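Local coordinates for T-cell surface glycoprotein CD1A1 antigen (Gallus gallus, PDB 3JVG) that probably binds lipid antigens in the groove of its MHC-like ectodomain and presents them at the cell surface to T cells, as other CD1 proteins do, at residues G31-G36 / K174-R179. Numbering follows the deposited sequence.
Sequences GDVKMG and KADLER
In the MHC class I-like fold of CD1, a platform of antiparallel strands carries two helical walls, and here the short helix 174-177, which follows the long helix 148-172, lies beside the start of platform strand 33-38 just before the chain crosses to the immunoglobulin C1-set domain. Val33 makes the meeting. Its CB points at the helix, and its two methyls divide the work, one meeting the carboxylate and the other the aliphatic part of Asp176. CG1, placed anti to the backbone N (chi1 174°), lies 3.7 Å from OD2 of Asp176, while CG2 reaches the stem of the same residue, 4.1 Å from CB of Asp176. The two side chains cross at about a right angle. No hydrogen bond joins the two segments. The carboxylate instead looks beyond them: OD2 of Asp176 forms a salt bridge with NE of Arg49, which also touches Val33, and accepts a hydrogen bond from NE1 of Trp51, two partners that grip this oxygen, which lies beside the valine methyl. Toward the immunoglobulin C1-set domain, Asp32 is hydrogen-bonded through OD1 to the hydroxyl of Tyr207 and through OD2 to that of Tyr241, and Arg179 makes a cation-pi contact with Tyr207. Leu177 rests on His6, Leu30 and Ile170, and its methyl CD1 comes to 4.5 Å from CG2 of Val33.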
# COMPACT_ATOMS: atom_id res chain seq x y z
N GLY A 31 -10.38 3.16 -2.57
CA GLY A 31 -10.10 1.96 -1.77
C GLY A 31 -8.67 1.51 -2.07
O GLY A 31 -7.69 2.28 -1.89
N ASP A 32 -8.52 0.28 -2.56
CA ASP A 32 -7.17 -0.17 -2.95
C ASP A 32 -7.06 -0.20 -4.48
O ASP A 32 -6.15 -0.80 -4.99
CB ASP A 32 -6.81 -1.56 -2.38
CG ASP A 32 -7.82 -2.63 -2.76
OD1 ASP A 32 -8.81 -2.31 -3.44
OD2 ASP A 32 -7.63 -3.83 -2.39
N VAL A 33 -8.02 0.38 -5.19
CA VAL A 33 -7.94 0.45 -6.65
C VAL A 33 -7.15 1.70 -7.04
O VAL A 33 -7.55 2.85 -6.68
CB VAL A 33 -9.31 0.50 -7.29
CG1 VAL A 33 -9.17 0.72 -8.81
CG2 VAL A 33 -10.18 -0.74 -6.94
N LYS A 34 -6.02 1.50 -7.72
CA LYS A 34 -5.17 2.63 -8.11
C LYS A 34 -5.78 3.36 -9.30
O LYS A 34 -5.86 2.79 -10.38
CB LYS A 34 -3.75 2.16 -8.40
CG LYS A 34 -2.98 1.79 -7.09
CD LYS A 34 -1.63 1.10 -7.42
CE LYS A 34 -0.79 0.80 -6.14
NZ LYS A 34 0.68 0.47 -6.38
N MET A 35 -6.21 4.62 -9.09
CA MET A 35 -6.88 5.37 -10.15
C MET A 35 -5.85 5.92 -11.11
O MET A 35 -6.06 5.90 -12.29
CB MET A 35 -7.74 6.51 -9.58
CG MET A 35 -8.92 5.99 -8.75
SD MET A 35 -9.91 7.41 -8.27
CE MET A 35 -8.77 8.23 -7.18
N GLY A 36 -4.75 6.42 -10.59
CA GLY A 36 -3.68 6.97 -11.41
C GLY A 36 -2.53 7.50 -10.56
O GLY A 36 -2.46 7.29 -9.34
N LYS A 174 -17.99 0.94 -10.31
CA LYS A 174 -18.65 -0.06 -9.48
C LYS A 174 -18.10 -1.45 -9.79
O LYS A 174 -17.98 -2.24 -8.92
CB LYS A 174 -20.18 -0.01 -9.58
CG LYS A 174 -20.73 -0.25 -10.97
CD LYS A 174 -22.26 -0.19 -10.95
CE LYS A 174 -22.86 0.04 -12.35
NZ LYS A 174 -22.58 1.42 -12.85
N ALA A 175 -17.79 -1.71 -11.05
CA ALA A 175 -17.19 -2.98 -11.47
C ALA A 175 -15.88 -3.29 -10.76
O ALA A 175 -15.66 -4.43 -10.38
CB ALA A 175 -17.00 -3.01 -12.99
N ASP A 176 -15.01 -2.30 -10.57
CA ASP A 176 -13.78 -2.51 -9.82
C ASP A 176 -14.08 -2.78 -8.33
O ASP A 176 -13.54 -3.72 -7.70
CB ASP A 176 -12.88 -1.29 -9.94
CG ASP A 176 -12.23 -1.18 -11.34
OD1 ASP A 176 -12.40 -2.10 -12.17
OD2 ASP A 176 -11.52 -0.18 -11.58
N LEU A 177 -14.98 -1.97 -7.81
CA LEU A 177 -15.24 -1.97 -6.39
C LEU A 177 -15.90 -3.28 -6.02
O LEU A 177 -15.65 -3.81 -4.94
CB LEU A 177 -16.13 -0.78 -6.03
CG LEU A 177 -15.61 0.47 -5.35
CD1 LEU A 177 -14.13 0.77 -5.51
CD2 LEU A 177 -16.46 1.69 -5.72
N GLU A 178 -16.72 -3.82 -6.92
CA GLU A 178 -17.49 -4.99 -6.50
C GLU A 178 -16.86 -6.28 -7.00
O GLU A 178 -17.40 -7.36 -6.84
CB GLU A 178 -18.94 -4.86 -6.95
CG GLU A 178 -19.60 -3.53 -6.50
CD GLU A 178 -21.12 -3.60 -6.43
OE1 GLU A 178 -21.72 -4.42 -7.17
OE2 GLU A 178 -21.70 -2.84 -5.61
N ARG A 179 -15.71 -6.14 -7.61
CA ARG A 179 -14.99 -7.28 -8.12
C ARG A 179 -14.70 -8.21 -6.94
O ARG A 179 -14.32 -7.77 -5.84
CB ARG A 179 -13.72 -6.76 -8.81
CG ARG A 179 -12.58 -7.75 -8.94
CD ARG A 179 -11.49 -7.16 -9.85
NE ARG A 179 -10.33 -8.03 -9.90
CZ ARG A 179 -9.32 -7.98 -9.02
NH1 ARG A 179 -9.32 -7.08 -8.04
NH2 ARG A 179 -8.30 -8.81 -9.12